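Local atomic coordinates of aminopeptidase YwaD (Bacillus subtilis, PDB entry 6HC6), a protein that releases N-terminal amino acids from peptides by hydrolysis, arginine, lysine and leucine among them, as a secreted two-zinc aminopeptidase of the M28 family. Residues V280-E285 against E428-E433; H241-Y246 against R315-F320. All blocks are in the same frame, centred on the assembly; numbering follows the deposited sequence.

Overall arrangement
Of the elements involved, strand 244-250 comes first along the chain, then helix 260-277, the loop holding 280-285 and strand 285-291, and later strand 316-322 and the closing helix 412-430. Contact 2 joins 241-246 to 315-320 and closes a loop of 68 residues; contact 1 joins 280-285 to 428-433 across 142 residues. Their segments alternate along the chain, so the two closures cross. With centres about 11 Å apart, they meet directly: Glu-285 N lies 2.8 Å from Asp-243 O, a probable backbone hydrogen bond. Contact 2 is pairing inside the mixed sheet of the peptidase domain, whereas contact 1 ties the C-terminal end of helix 412-430 to a surface loop leading into that sheet.

Contact 1 (V280-E285 against E428-E433); sequences VPSDKE and EAVKKE
The hydroxyl of Ser-282 donates to the backbone carbonyl of Val-430, with 2.7 Å from OG to O. It reaches that oxygen 19° off the carbonyl plane, at a C=O...OG angle of 132°. The same OG accepts from the backbone N of Lys-284 at 2.9 Å, so it is gripped by one bond given and one received. With OG anti to the Ser-282 backbone N (chi1 171°), the hydroxyl sits beside its own carbonyl carbon, where the N of Lys-284 can meet it. The acceptance from two residues on is an ST turn, here set against the last turn of helix 412-430, where Lys-431 is the first residue to leave helical geometry. Carbonyls at this helix end find partners in the loop and in water. Val-430 O takes a second hydrogen bond, from a water that also accepts from Asp-283 N, and another water bridges Pro-281 O to Lys-432 N. The Ala-429 carbonyl receives a water that is weakly linked to Lys-284 NZ. The ammonium of Lys-284 has its main partner in Glu-317, by a salt bridge. Farther out, Lys-432 crosses Asp-283 at about a right angle, and its NZ forms a salt bridge with Asp-283 OD1, the hydrogen bond within it weak at 3.3 Å. Apolar contact is added where Lys-284 CG packs 3.8 Å from Val-430 CA.

Contact 2 (H241-Y246 against R315-F320); sequences HPDIVY and RSEVNF
Arg-315 NH1 donates to Pro-242 O at 2.6 Å, on a lone pair in the carbonyl plane; Pro-242 O in turn lies only 12° out of the guanidinium plane. NH1 also pairs with Glu-285 in a salt bridge. A bend at chi3 (-85°) turns one face of the guanidinium to Ile-244, whose CD1 stands 3.6 Å above the plane, over its centre. Shortening Arg-315 to an alanine is likely to leave Pro-242 O without this donor, Glu-285 short of one cation and Ile-244 CD1 without the flat group it rests on. Tyr-246 OH donates to Ser-316 OG at 2.7 Å; that oxygen is also hydrogen-bonded to Glu-312 O. Between the strands, parallel at 12°, Ile-244 N donates to Arg-315 O and Glu-317 N to Ile-244 O, followed by Tyr-246 N to Val-318 O at 2.8 Å and Phe-320 N to Tyr-246 O. The pairing steps from Ile-244 with Ser-316 to Val-245 with Val-318, a beta bulge at Glu-317. This is parallel pairing in the mixed central sheet of the M28 peptidase domain, and the strands run on toward His-250 and Asp-323, which bind zinc. Carboxylates of Asp-243 and Glu-317 come close, OD2 to OE1 3.4 Å; Lys-284 probably offsets this, with a salt bridge to Glu-317 and a long, weak pairing to Asp-243. Val-245 and Val-318 lie side by side, CG2 to CG1 3.6 Å. Helices 346-358 and 412-430 cover this face, touching Val-318 and Val-245 respectively, while both pack on Phe-320; strands 285-291 and 382-389 flank the pair within the sheet.

Contact 1 (V280-E285 against E428-E433)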
# COMPACT_ATOMS: atom_id res chain seq x y z
N VAL A 280 17.90 23.44 4.55
CA VAL A 280 17.13 24.07 5.63
C VAL A 280 17.77 23.67 6.96
O VAL A 280 17.77 22.48 7.30
CB VAL A 280 15.65 23.66 5.60
CG1 VAL A 280 14.95 24.21 6.83
CG2 VAL A 280 14.98 24.16 4.34
N PRO A 281 18.29 24.61 7.74
CA PRO A 281 18.85 24.25 9.05
C PRO A 281 17.77 23.76 10.01
O PRO A 281 16.66 24.29 10.05
CB PRO A 281 19.48 25.56 9.54
CG PRO A 281 19.65 26.40 8.29
CD PRO A 281 18.49 26.03 7.41
N SER A 282 18.12 22.73 10.78
CA SER A 282 17.17 22.17 11.73
C SER A 282 17.92 21.43 12.83
O SER A 282 18.97 20.83 12.59
CB SER A 282 16.19 21.21 11.04
OG SER A 282 15.40 20.52 12.00
N ASP A 283 17.34 21.46 14.03
CA ASP A 283 17.83 20.68 15.16
C ASP A 283 17.15 19.33 15.27
O ASP A 283 17.50 18.53 16.16
CB ASP A 283 17.66 21.46 16.47
CG ASP A 283 18.56 22.69 16.54
OD1 ASP A 283 19.65 22.68 15.92
OD2 ASP A 283 18.19 23.66 17.23
N LYS A 284 16.17 19.05 14.42
CA LYS A 284 15.57 17.73 14.35
C LYS A 284 16.41 16.81 13.47
O LYS A 284 17.09 17.24 12.54
CB LYS A 284 14.15 17.80 13.79
CG LYS A 284 13.32 18.92 14.34
CD LYS A 284 12.84 18.62 15.76
CE LYS A 284 11.85 19.67 16.23
NZ LYS A 284 11.43 19.45 17.64
N GLU A 285 16.33 15.52 13.77
CA GLU A 285 16.82 14.48 12.87
C GLU A 285 15.68 14.10 11.94
O GLU A 285 14.63 13.65 12.41
CB GLU A 285 17.32 13.27 13.64
CG GLU A 285 17.79 12.14 12.73
CD GLU A 285 18.34 10.94 13.49
OE1 GLU A 285 18.33 9.82 12.94
OE2 GLU A 285 18.78 11.13 14.64
N GLU A 428 7.22 23.61 9.33
CA GLU A 428 6.75 24.09 10.63
C GLU A 428 7.29 23.21 11.75
O GLU A 428 7.68 23.71 12.82
CB GLU A 428 5.23 24.12 10.67
CG GLU A 428 4.62 25.30 9.96
CD GLU A 428 5.14 26.63 10.48
OE1 GLU A 428 5.23 26.79 11.71
OE2 GLU A 428 5.46 27.51 9.65
N ALA A 429 7.36 21.90 11.51
CA ALA A 429 7.81 20.98 12.54
C ALA A 429 9.32 21.04 12.75
O ALA A 429 9.78 20.86 13.88
CB ALA A 429 7.38 19.56 12.19
N VAL A 430 10.10 21.30 11.70
CA VAL A 430 11.56 21.15 11.79
C VAL A 430 12.32 22.47 11.84
O VAL A 430 13.52 22.45 12.17
CB VAL A 430 12.11 20.27 10.64
CG1 VAL A 430 11.34 18.96 10.57
CG2 VAL A 430 12.03 21.00 9.31
N LYS A 431 11.69 23.60 11.55
CA LYS A 431 12.42 24.86 11.52
C LYS A 431 13.01 25.18 12.89
O LYS A 431 12.50 24.77 13.93
CB LYS A 431 11.52 26.01 11.07
CG LYS A 431 10.41 26.33 12.07
CD LYS A 431 9.39 27.28 11.47
CE LYS A 431 8.27 27.57 12.46
NZ LYS A 431 7.64 28.90 12.21
N LYS A 432 14.10 25.93 12.87
CA LYS A 432 14.67 26.42 14.11
C LYS A 432 13.94 27.68 14.56
O LYS A 432 13.23 28.33 13.79
CB LYS A 432 16.16 26.73 13.93
CG LYS A 432 16.98 25.56 13.42
CD LYS A 432 18.16 25.35 14.34
CE LYS A 432 19.48 25.53 13.62
NZ LYS A 432 20.62 25.48 14.58
N GLU A 433 14.13 28.03 15.82
CA GLU A 433 13.77 29.38 16.25
C GLU A 433 14.99 30.09 16.79
O GLU A 433 15.66 30.82 16.06
CB GLU A 433 12.66 29.36 17.30
CG GLU A 433 12.02 30.72 17.48
CD GLU A 433 11.82 31.08 18.93
OE1 GLU A 433 11.32 30.23 19.69
OE2 GLU A 433 12.19 32.22 19.32
O HOH W 1 15.40 26.70 10.29
O HOH W 2 14.95 22.67 14.50
O HOH W 3 8.51 20.31 16.46

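Contact 2 (H241-Y246 against R315-F320)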
# COMPACT_ATOMS: atom_id res chain seq x y z
N HIS A 241 21.07 13.41 20.83
CA HIS A 241 19.75 12.81 20.94
C HIS A 241 18.62 13.71 20.41
O HIS A 241 17.67 14.02 21.12
CB HIS A 241 19.47 12.42 22.39
CG HIS A 241 20.41 11.39 22.93
ND1 HIS A 241 21.42 11.70 23.81
CD2 HIS A 241 20.48 10.05 22.72
CE1 HIS A 241 22.08 10.59 24.12
NE2 HIS A 241 21.53 9.58 23.47
N PRO A 242 18.70 14.13 19.14
CA PRO A 242 17.67 15.03 18.61
C PRO A 242 16.31 14.36 18.47
O PRO A 242 16.20 13.13 18.36
CB PRO A 242 18.22 15.42 17.23
CG PRO A 242 19.09 14.26 16.84
CD PRO A 242 19.71 13.79 18.13
N ASP A 243 15.26 15.18 18.48
CA ASP A 243 13.93 14.71 18.14
C ASP A 243 13.92 14.23 16.69
O ASP A 243 14.56 14.82 15.82
CB ASP A 243 12.90 15.82 18.33
CG ASP A 243 12.72 16.22 19.78
OD1 ASP A 243 13.01 15.40 20.68
OD2 ASP A 243 12.30 17.38 20.03
N ILE A 244 13.20 13.14 16.42
CA ILE A 244 13.16 12.53 15.09
C ILE A 244 11.84 12.85 14.41
O ILE A 244 10.77 12.66 14.99
CB ILE A 244 13.36 11.01 15.16
CG1 ILE A 244 14.69 10.67 15.81
CG2 ILE A 244 13.36 10.43 13.76
CD1 ILE A 244 14.70 9.28 16.38
N VAL A 245 11.93 13.29 13.15
CA VAL A 245 10.78 13.54 12.29
C VAL A 245 10.89 12.59 11.10
O VAL A 245 11.96 12.47 10.50
CB VAL A 245 10.74 15.01 11.83
CG1 VAL A 245 9.69 15.24 10.72
CG2 VAL A 245 10.53 15.94 13.02
N TYR A 246 9.81 11.86 10.81
CA TYR A 246 9.81 10.88 9.73
C TYR A 246 8.95 11.38 8.58
O TYR A 246 7.79 11.77 8.79
CB TYR A 246 9.26 9.53 10.22
CG TYR A 246 9.96 8.95 11.44
CD1 TYR A 246 10.99 8.02 11.31
CD2 TYR A 246 9.56 9.30 12.73
CE1 TYR A 246 11.61 7.48 12.39
CE2 TYR A 246 10.18 8.75 13.83
CZ TYR A 246 11.20 7.84 13.65
OH TYR A 246 11.84 7.29 14.74
N ARG A 315 12.60 9.52 21.41
CA ARG A 315 12.92 10.72 20.65
C ARG A 315 11.98 10.96 19.48
O ARG A 315 12.04 12.03 18.87
CB ARG A 315 14.35 10.67 20.08
CG ARG A 315 15.47 10.37 21.02
CD ARG A 315 16.80 10.75 20.37
NE ARG A 315 17.39 9.72 19.51
CZ ARG A 315 17.79 9.91 18.25
NH1 ARG A 315 17.64 11.09 17.67
NH2 ARG A 315 18.33 8.92 17.56
N SER A 316 11.13 9.99 19.13
CA SER A 316 10.34 10.08 17.91
C SER A 316 9.20 11.06 18.09
O SER A 316 8.39 10.92 19.01
CB SER A 316 9.80 8.71 17.53
OG SER A 316 10.84 7.84 17.15
N GLU A 317 9.12 12.05 17.19
CA GLU A 317 8.17 13.14 17.36
C GLU A 317 6.96 13.03 16.46
O GLU A 317 5.82 13.08 16.94
CB GLU A 317 8.87 14.48 17.11
CG GLU A 317 7.97 15.69 17.29
CD GLU A 317 8.72 16.99 17.09
OE1 GLU A 317 9.76 17.16 17.73
OE2 GLU A 317 8.27 17.81 16.26
N VAL A 318 7.17 12.87 15.16
CA VAL A 318 6.07 12.98 14.21
C VAL A 318 6.44 12.22 12.94
O VAL A 318 7.61 12.17 12.57
CB VAL A 318 5.75 14.48 13.96
CG1 VAL A 318 6.99 15.22 13.47
CG2 VAL A 318 4.69 14.64 12.97
N ASN A 319 5.43 11.61 12.32
CA ASN A 319 5.55 10.93 11.03
C ASN A 319 4.56 11.55 10.05
O ASN A 319 3.35 11.53 10.30
CB ASN A 319 5.27 9.42 11.16
CG ASN A 319 4.97 8.76 9.83
OD1 ASN A 319 3.95 8.08 9.68
ND2 ASN A 319 5.85 8.96 8.86
N PHE A 320 5.07 12.12 8.96
CA PHE A 320 4.25 12.58 7.84
C PHE A 320 4.33 11.52 6.75
O PHE A 320 5.38 11.37 6.12
CB PHE A 320 4.76 13.91 7.27
CG PHE A 320 4.72 15.05 8.22
CD1 PHE A 320 5.70 15.19 9.19
CD2 PHE A 320 3.72 16.01 8.12
CE1 PHE A 320 5.68 16.27 10.07
CE2 PHE A 320 3.70 17.10 8.99
CZ PHE A 320 4.66 17.22 9.97
O HOH W 4 10.31 13.55 20.76